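Local coordinates for flavoprotein 390 (Photobacterium phosphoreum, PDB 1FVP) that binds FMN carrying a covalently attached myristate and may have alkanal monooxygenase activity, at residues Val74-Glu79 / Leu92-Asp97; Leu130-Asn135 / Leu199-Met204. One frame throughout, in Å; residues are numbered along the deposited sequence.

In the fold
Both contacts belong to one mixed sheet in a beta/alpha fold related to that of bacterial luciferase. Contact 1 joins strands 71-75 and 92-94, the two strands of a beta-alpha-beta unit. Contact 2 lies where strand 126-134 meets the end of strand 195-199. Strands 92-94 and 126-134 are neighbours, so the sheet runs on from one contact to the other. Contact 1 is complete before contact 2 begins along the chain. Their centres are about 19 Å apart, on opposite sides of the chain's centre. The rings of W96 and H131 meet between them, with planes at about 60°. Each contact borders a different bound flavin, one at its phosphate and the other at its fatty acid.

Contact 1: residues Val74-Glu79 / Leu92-Asp97. With FMA (6-(3-tetradecanoic acid) flavine mononucleotide), chain C.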
loop_
_atom_site.group_PDB
_atom_site.type_symbol
_atom_site.label_atom_id
_atom_site.label_comp_id
_atom_site.label_asym_id
_atom_site.label_seq_id
_atom_site.Cartn_x
_atom_site.Cartn_y
_atom_site.Cartn_z
ATOM N N VAL A 74 -8.166 -2.148 -7.132
ATOM C CA VAL A 74 -8.489 -0.829 -7.683
ATOM C C VAL A 74 -9.821 -0.369 -7.050
ATOM O O VAL A 74 -10.824 -1.075 -7.030
ATOM C CB VAL A 74 -8.452 -0.691 -9.202
ATOM C CG1 VAL A 74 -7.860 -1.869 -9.954
ATOM C CG2 VAL A 74 -9.778 -0.262 -9.819
ATOM N N LEU A 75 -9.758 0.840 -6.553
ATOM C CA LEU A 75 -10.816 1.597 -5.878
ATOM C C LEU A 75 -11.975 1.755 -6.869
ATOM O O LEU A 75 -11.711 2.131 -8.022
ATOM C CB LEU A 75 -10.190 2.912 -5.400
ATOM C CG LEU A 75 -10.729 3.631 -4.182
ATOM C CD1 LEU A 75 -10.022 3.135 -2.931
ATOM C CD2 LEU A 75 -10.527 5.137 -4.328
ATOM N N ALA A 76 -13.160 1.427 -6.388
ATOM C CA ALA A 76 -14.361 1.536 -7.233
ATOM C C ALA A 76 -14.962 2.923 -6.966
ATOM O O ALA A 76 -15.996 3.140 -6.330
ATOM C CB ALA A 76 -15.301 0.390 -7.061
ATOM N N THR A 77 -14.217 3.856 -7.517
ATOM C CA THR A 77 -14.348 5.284 -7.521
ATOM C C THR A 77 -15.410 5.858 -8.429
ATOM O O THR A 77 -15.892 6.983 -8.180
ATOM C CB THR A 77 -12.947 5.889 -7.979
ATOM O OG1 THR A 77 -12.051 4.745 -7.803
ATOM C CG2 THR A 77 -12.507 7.113 -7.181
ATOM N N SER A 78 -15.730 5.098 -9.460
ATOM C CA SER A 78 -16.756 5.534 -10.431
ATOM C C SER A 78 -17.275 4.339 -11.223
ATOM O O SER A 78 -17.039 3.194 -10.845
ATOM C CB SER A 78 -16.212 6.603 -11.356
ATOM O OG SER A 78 -14.991 6.139 -11.931
ATOM N N GLU A 79 -17.978 4.699 -12.285
ATOM C CA GLU A 79 -18.585 3.699 -13.180
ATOM C C GLU A 79 -17.607 3.353 -14.296
ATOM O O GLU A 79 -17.693 2.254 -14.864
ATOM C CB GLU A 79 -19.903 4.166 -13.775
ATOM C CG GLU A 79 -21.210 3.902 -13.028
ATOM C CD GLU A 79 -22.320 4.876 -13.302
ATOM O OE1 GLU A 79 -22.124 5.996 -13.762
ATOM O OE2 GLU A 79 -23.466 4.454 -13.020
ATOM N N LEU A 92 -12.081 -4.868 -6.538
ATOM C CA LEU A 92 -12.350 -3.497 -6.129
ATOM C C LEU A 92 -12.205 -3.316 -4.604
ATOM O O LEU A 92 -12.354 -4.261 -3.806
ATOM C CB LEU A 92 -13.783 -3.143 -6.518
ATOM C CG LEU A 92 -14.394 -3.378 -7.859
ATOM C CD1 LEU A 92 -15.890 -3.065 -7.765
ATOM C CD2 LEU A 92 -13.779 -2.412 -8.859
ATOM N N VAL A 93 -11.964 -2.063 -4.263
ATOM C CA VAL A 93 -11.860 -1.686 -2.821
ATOM C C VAL A 93 -12.926 -0.589 -2.676
ATOM O O VAL A 93 -12.782 0.530 -3.171
ATOM C CB VAL A 93 -10.421 -1.420 -2.409
ATOM C CG1 VAL A 93 -9.852 -0.108 -2.953
ATOM C CG2 VAL A 93 -10.228 -1.538 -0.904
ATOM N N PHE A 94 -14.021 -0.989 -2.054
ATOM C CA PHE A 94 -15.209 -0.153 -1.839
ATOM C C PHE A 94 -14.929 1.029 -0.951
ATOM O O PHE A 94 -14.281 0.825 0.079
ATOM C CB PHE A 94 -16.410 -1.028 -1.437
ATOM C CG PHE A 94 -16.917 -1.756 -2.668
ATOM C CD1 PHE A 94 -17.603 -1.025 -3.650
ATOM C CD2 PHE A 94 -16.669 -3.099 -2.875
ATOM C CE1 PHE A 94 -18.082 -1.626 -4.794
ATOM C CE2 PHE A 94 -17.128 -3.732 -4.037
ATOM C CZ PHE A 94 -17.827 -2.992 -4.985
ATOM N N LYS A 95 -15.388 2.206 -1.372
ATOM C CA LYS A 95 -15.144 3.396 -0.545
ATOM C C LYS A 95 -15.957 3.343 0.752
ATOM O O LYS A 95 -16.969 2.670 0.956
ATOM C CB LYS A 95 -15.286 4.739 -1.212
ATOM C CG LYS A 95 -14.098 5.031 -2.143
ATOM C CD LYS A 95 -13.856 6.510 -2.218
ATOM C CE LYS A 95 -15.023 7.317 -2.716
ATOM N NZ LYS A 95 -14.526 8.468 -3.532
ATOM N N TRP A 96 -15.437 4.097 1.678
ATOM C CA TRP A 96 -15.898 4.297 3.060
ATOM C C TRP A 96 -17.027 5.317 3.057
ATOM O O TRP A 96 -18.025 4.979 3.715
ATOM C CB TRP A 96 -14.683 4.613 3.839
ATOM C CG TRP A 96 -14.097 5.629 4.678
ATOM C CD1 TRP A 96 -13.059 5.333 5.535
ATOM C CD2 TRP A 96 -14.299 7.034 4.856
ATOM N NE1 TRP A 96 -12.634 6.435 6.213
ATOM C CE2 TRP A 96 -13.394 7.501 5.827
ATOM C CE3 TRP A 96 -15.165 7.946 4.298
ATOM C CZ2 TRP A 96 -13.333 8.816 6.258
ATOM C CZ3 TRP A 96 -15.109 9.267 4.712
ATOM C CH2 TRP A 96 -14.214 9.706 5.683
ATOM N N ASP A 97 -16.871 6.427 2.363
ATOM C CA ASP A 97 -17.868 7.488 2.273
ATOM C C ASP A 97 -18.878 7.288 1.130
ATOM O O ASP A 97 -19.329 8.266 0.493
ATOM C CB ASP A 97 -17.290 8.893 2.188
ATOM C CG ASP A 97 -16.057 9.045 1.348
ATOM O OD1 ASP A 97 -15.412 8.079 0.950
ATOM O OD2 ASP A 97 -15.723 10.222 1.103
HETATM N N1 FMA C . -7.972 7.070 -17.244
HETATM C C2 FMA C . -7.488 7.803 -18.257
HETATM O O2 FMA C . -7.680 8.923 -18.561
HETATM N N3 FMA C . -6.562 7.184 -19.200
HETATM C C4 FMA C . -6.210 5.901 -19.040
HETATM O O4 FMA C . -5.458 5.368 -19.809
HETATM C C4A FMA C . -6.738 5.148 -17.956
HETATM N N5 FMA C . -6.415 3.898 -17.775
HETATM C C5A FMA C . -6.842 3.116 -16.780
HETATM C C6 FMA C . -6.478 1.783 -16.668
HETATM C C7 FMA C . -6.932 1.057 -15.600
HETATM C C7M FMA C . -6.564 -0.445 -15.378
HETATM C C8 FMA C . -7.809 1.647 -14.618
HETATM C C8M FMA C . -8.341 0.877 -13.455
HETATM C C9 FMA C . -8.178 2.965 -14.762
HETATM C C9A FMA C . -7.751 3.729 -15.814
HETATM N N10 FMA C . -8.077 5.078 -16.017
HETATM C C10 FMA C . -7.656 5.847 -17.021
HETATM C C1B FMA C . -9.087 5.662 -15.108
HETATM C C2B FMA C . -9.135 6.816 -14.116
HETATM O O2B FMA C . -9.835 6.254 -13.008
HETATM C C3B FMA C . -9.990 7.918 -14.736
HETATM O "O3'" FMA C . -9.288 8.538 -15.745
HETATM C C4B FMA C . -10.448 8.948 -13.703
HETATM O "O4'" FMA C . -11.190 8.215 -12.666
HETATM C C5B FMA C . -11.318 10.030 -14.371
HETATM O "O5'" FMA C . -12.715 9.389 -14.515
HETATM P P FMA C . -13.923 9.532 -13.503
HETATM O O1P FMA C . -13.854 8.123 -12.818
HETATM O O2P FMA C . -13.536 10.588 -12.589
HETATM O O3P FMA C . -15.058 9.878 -14.205
HETATM C "C1'" FMA C . -6.799 0.697 -19.934
HETATM O "O1'" FMA C . -7.823 1.034 -20.658
HETATM O "O2'" FMA C . -6.060 -0.170 -20.407
HETATM C "C2'" FMA C . -6.272 1.740 -19.005
HETATM C "C3'" FMA C . -5.588 1.221 -17.719
HETATM C "C4'" FMA C . -4.170 1.660 -17.658
HETATM C "C5'" FMA C . -3.257 0.939 -16.679
HETATM C "C6'" FMA C . -2.014 1.772 -16.499
HETATM C "C7'" FMA C . -0.922 0.991 -15.781
HETATM C "C8'" FMA C . 0.241 1.827 -15.408
HETATM C "C9'" FMA C . 1.428 1.126 -14.745
HETATM C C11 FMA C . 0.992 0.519 -13.425
HETATM C C12 FMA C . 0.565 -0.915 -13.471
HETATM C C13 FMA C . -0.338 -1.404 -12.387
HETATM C C14 FMA C . 0.392 -1.797 -11.121
HETATM C C15 FMA C . -0.154 -3.050 -10.487
#
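The carbonyl oxygen of V74 is approached by two groups of the neighbouring strand. V93 N donates a hydrogen bond to V74 O at 3.2 Å, and the CA-H of L92 points at the same oxygen. The hydrogen bond is bent, with an N-H...O angle of 140°, and V93 N stands above the carbonyl plane. This is the parallel strand pair of a beta-alpha-beta unit, strand 71-75, helix 80-87 and strand 92-94. One step on, A76 N makes a weak bond to V93 O.

The two faces of the pair differ. V74 and L92 lie on the face covered by helix 80-87. L75 and V93 lie on the other, where CD1 of L75 packs on CG1 of V93. L75 holds CG anti to its backbone N (chi1 -152°), which lets CD2 reach the chain of K95. The two side chains cross at about a right angle, with L75 CD2 4.2 Å from K95 CD.

Past the last bridge, L75 with V93, the CB of A76 points toward the other strand. It rests on the fork of L92, with A76 CB 3.6 Å from L92 CD1 and almost as near to CD2. The same methyl group meets the F94 ring obliquely, A76 CB lying 4.1 Å from F94 CE1. V82 of helix 80-87 also covers L92 and A76.

The chain bends here in an inverse gamma turn centred on A76. Both T77 N, weakly, and T77 OG1 bond to L75 O. The hydroxyl stands well above that carbonyl plane. The bend carries S78 away from strand 92-94 to the flavin of chain C. T81 OG1 and Y88 OH hydrogen-bond this flavin. With chi1 at 52°, S78 OG can serve both T81 N, which it caps at the helix start, and the phosphate. S78 OG donates a very short bond, 2.5 Å, to FMA O1P.

Contact 2: residues Leu130-Asn135 / Leu199-Met204; sequences LHVNVN and LCFESM. With FMA (6-(3-tetradecanoic acid) flavine mononucleotide), chain D.
V132 packs against F201 in the dense part of this contact. The two side chains run alongside each other in the same direction. CG1 of V132 meets the edge of the F201 ring, near its plane, at CD1 and CE1. CG1 is anti to the backbone N of V132 (chi1 162°), and this rotation turns CG2 to the flavin's fatty acid. V132 CG2 lies 3.5 Å from C13 of that chain, in the flavin of chain D. V134 CG2 touches the next carbon, C14, and L199 CD2 lies 4.0 Å from C9'. The three residues thus line the pocket for the myristate tail.

H131 and C200 pack closely too. CB of C200 lies over one face of the imidazole. C200 SG stands obliquely to the H131 ring, 3.9 Å from the centroid and 51° off the normal. C200 SG also accepts a hydrogen bond from E202 N at 3.5 Å, which ties the sulfur to the backbone two residues on.

Beyond S203 the contact is looser. N133 and M204 pass in opposite senses, with N133 CG and M204 CG 4.0 Å apart. M204 SD comes no nearer than 3.8 Å to V134 N. N135, partly exposed, does not touch the 199-204 segment.

L130 and L199 are paired as parallel sheet neighbours, and the loop then leads to helix 207-227. That helix covers V134, F201 and M204. Helix 138-155 packs on N133 and S203, helix 178-190 on L130 and V134, and strand 6-11 on H131 and C200.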
loop_
_atom_site.group_PDB
_atom_site.type_symbol
_atom_site.label_atom_id
_atom_site.label_comp_id
_atom_site.label_asym_id
_atom_site.label_seq_id
_atom_site.Cartn_x
_atom_site.Cartn_y
_atom_site.Cartn_z
ATOM N N LEU A 130 -14.807 0.110 6.038
ATOM C CA LEU A 130 -15.650 0.609 7.099
ATOM C C LEU A 130 -14.857 1.222 8.277
ATOM O O LEU A 130 -13.795 0.790 8.721
ATOM C CB LEU A 130 -16.466 -0.560 7.655
ATOM C CG LEU A 130 -17.170 -1.536 6.773
ATOM C CD1 LEU A 130 -17.296 -2.885 7.462
ATOM C CD2 LEU A 130 -18.550 -0.967 6.446
ATOM N N HIS A 131 -15.488 2.231 8.835
ATOM C CA HIS A 131 -15.111 3.055 9.966
ATOM C C HIS A 131 -15.766 2.577 11.252
ATOM O O HIS A 131 -16.685 3.290 11.700
ATOM C CB HIS A 131 -15.565 4.543 9.775
ATOM C CG HIS A 131 -14.373 5.425 9.719
ATOM N ND1 HIS A 131 -13.998 6.250 8.702
ATOM C CD2 HIS A 131 -13.400 5.534 10.671
ATOM C CE1 HIS A 131 -12.855 6.845 9.039
ATOM N NE2 HIS A 131 -12.462 6.427 10.210
ATOM N N VAL A 132 -15.379 1.475 11.838
ATOM C CA VAL A 132 -15.983 0.994 13.092
ATOM C C VAL A 132 -15.826 1.959 14.266
ATOM O O VAL A 132 -14.877 2.766 14.367
ATOM C CB VAL A 132 -15.351 -0.375 13.434
ATOM C CG1 VAL A 132 -15.524 -0.800 14.873
ATOM C CG2 VAL A 132 -15.916 -1.451 12.521
ATOM N N ASN A 133 -16.769 1.833 15.185
ATOM C CA ASN A 133 -16.810 2.618 16.442
ATOM C C ASN A 133 -17.818 1.891 17.338
ATOM O O ASN A 133 -18.994 2.131 17.101
ATOM C CB ASN A 133 -17.149 4.078 16.238
ATOM C CG ASN A 133 -17.243 4.831 17.544
ATOM O OD1 ASN A 133 -17.761 4.277 18.501
ATOM N ND2 ASN A 133 -16.754 6.059 17.623
ATOM N N VAL A 134 -17.332 1.105 18.259
ATOM C CA VAL A 134 -18.194 0.319 19.150
ATOM C C VAL A 134 -18.334 0.866 20.556
ATOM O O VAL A 134 -17.343 0.940 21.304
ATOM C CB VAL A 134 -17.641 -1.134 19.140
ATOM C CG1 VAL A 134 -17.890 -1.930 20.412
ATOM C CG2 VAL A 134 -18.159 -1.903 17.938
ATOM N N ASN A 135 -19.549 1.168 20.960
ATOM C CA ASN A 135 -19.782 1.684 22.342
ATOM C C ASN A 135 -21.153 1.184 22.758
ATOM O O ASN A 135 -22.151 1.479 22.060
ATOM C CB ASN A 135 -19.487 3.153 22.276
ATOM C CG ASN A 135 -20.177 4.033 23.280
ATOM O OD1 ASN A 135 -20.179 3.799 24.497
ATOM N ND2 ASN A 135 -20.780 5.081 22.717
ATOM N N LEU A 199 -11.258 -2.268 8.078
ATOM C CA LEU A 199 -12.069 -1.501 9.018
ATOM C C LEU A 199 -11.270 -0.606 9.933
ATOM O O LEU A 199 -10.515 -1.131 10.764
ATOM C CB LEU A 199 -12.943 -2.552 9.743
ATOM C CG LEU A 199 -12.413 -3.957 9.930
ATOM C CD1 LEU A 199 -11.071 -3.985 10.651
ATOM C CD2 LEU A 199 -13.398 -4.784 10.742
ATOM N N CYS A 200 -11.461 0.690 9.825
ATOM C CA CYS A 200 -10.799 1.725 10.621
ATOM C C CYS A 200 -11.368 1.814 12.027
ATOM O O CYS A 200 -12.551 2.209 12.100
ATOM C CB CYS A 200 -11.032 3.106 9.978
ATOM S SG CYS A 200 -10.125 4.453 10.799
ATOM N N PHE A 201 -10.620 1.528 13.067
ATOM C CA PHE A 201 -11.178 1.641 14.435
ATOM C C PHE A 201 -10.622 2.925 15.057
ATOM O O PHE A 201 -10.395 2.935 16.278
ATOM C CB PHE A 201 -10.806 0.479 15.310
ATOM C CG PHE A 201 -11.100 -0.940 15.011
ATOM C CD1 PHE A 201 -12.386 -1.441 15.187
ATOM C CD2 PHE A 201 -10.091 -1.816 14.608
ATOM C CE1 PHE A 201 -12.698 -2.764 14.922
ATOM C CE2 PHE A 201 -10.358 -3.153 14.338
ATOM C CZ PHE A 201 -11.674 -3.614 14.501
ATOM N N GLU A 202 -10.380 3.942 14.270
ATOM C CA GLU A 202 -9.776 5.173 14.768
ATOM C C GLU A 202 -10.736 6.259 15.174
ATOM O O GLU A 202 -10.238 7.385 15.420
ATOM C CB GLU A 202 -8.843 5.844 13.759
ATOM C CG GLU A 202 -7.549 5.267 13.257
ATOM C CD GLU A 202 -6.735 4.520 14.270
ATOM O OE1 GLU A 202 -6.894 3.351 14.572
ATOM O OE2 GLU A 202 -5.855 5.255 14.759
ATOM N N SER A 203 -12.016 5.999 15.209
ATOM C CA SER A 203 -12.907 7.131 15.618
ATOM C C SER A 203 -12.903 7.057 17.136
ATOM O O SER A 203 -13.086 8.061 17.818
ATOM C CB SER A 203 -14.247 7.013 14.969
ATOM O OG SER A 203 -14.469 5.694 14.461
ATOM N N MET A 204 -12.646 5.861 17.608
ATOM C CA MET A 204 -12.579 5.373 18.970
ATOM C C MET A 204 -11.411 5.914 19.791
ATOM O O MET A 204 -10.295 5.376 19.730
ATOM C CB MET A 204 -12.465 3.840 19.035
ATOM C CG MET A 204 -13.687 3.150 18.488
ATOM S SD MET A 204 -13.731 1.535 19.318
ATOM C CE MET A 204 -12.967 0.472 18.101
HETATM N N1 FMA D . -20.446 -16.493 6.312
HETATM C C2 FMA D . -19.298 -16.892 5.765
HETATM O O2 FMA D . -19.124 -17.444 4.744
HETATM N N3 FMA D . -18.051 -16.638 6.473
HETATM C C4 FMA D . -18.045 -16.013 7.666
HETATM O O4 FMA D . -16.984 -15.829 8.221
HETATM C C4A FMA D . -19.289 -15.598 8.238
HETATM N N5 FMA D . -19.397 -14.986 9.390
HETATM C C5A FMA D . -20.532 -14.577 9.978
HETATM C C6 FMA D . -20.549 -13.930 11.210
HETATM C C7 FMA D . -21.762 -13.549 11.728
HETATM C C7M FMA D . -21.910 -12.806 13.101
HETATM C C8 FMA D . -22.999 -13.811 11.031
HETATM C C8M FMA D . -24.342 -13.419 11.557
HETATM C C9 FMA D . -22.945 -14.458 9.815
HETATM C C9A FMA D . -21.771 -14.852 9.242
HETATM N N10 FMA D . -21.650 -15.498 8.019
HETATM C C10 FMA D . -20.514 -15.904 7.452
HETATM C C1B FMA D . -22.910 -15.804 7.207
HETATM C C2B FMA D . -22.685 -15.875 5.636
HETATM O O2B FMA D . -23.700 -15.002 5.173
HETATM C C3B FMA D . -22.845 -17.304 5.170
HETATM O "O3'" FMA D . -22.647 -18.203 6.213
HETATM C C4B FMA D . -21.957 -17.719 3.991
HETATM O "O4'" FMA D . -22.190 -16.845 2.829
HETATM C C5B FMA D . -22.270 -19.178 3.559
HETATM O "O5'" FMA D . -22.689 -19.100 2.070
HETATM P P FMA D . -23.970 -19.717 1.379
HETATM O O1P FMA D . -23.643 -21.246 1.517
HETATM O O2P FMA D . -25.127 -19.323 2.158
HETATM O O3P FMA D . -24.077 -19.169 0.116
HETATM C "C1'" FMA D . -17.994 -14.860 13.672
HETATM O "O1'" FMA D . -18.842 -14.344 14.495
HETATM O "O2'" FMA D . -17.183 -15.691 14.091
HETATM C "C2'" FMA D . -18.525 -14.944 12.279
HETATM C "C3'" FMA D . -19.257 -13.661 11.863
HETATM C "C4'" FMA D . -18.294 -12.798 11.105
HETATM C "C5'" FMA D . -17.520 -11.718 11.821
HETATM C "C6'" FMA D . -17.492 -10.407 11.075
HETATM C "C7'" FMA D . -16.260 -9.573 11.401
HETATM C "C8'" FMA D . -16.499 -8.262 12.022
HETATM C "C9'" FMA D . -16.631 -7.025 11.150
HETATM C C11 FMA D . -17.226 -5.850 11.863
HETATM C C12 FMA D . -16.918 -5.532 13.280
HETATM C C13 FMA D . -17.447 -4.280 13.894
HETATM C C14 FMA D . -17.052 -3.991 15.307
HETATM C C15 FMA D . -17.104 -5.171 16.236
#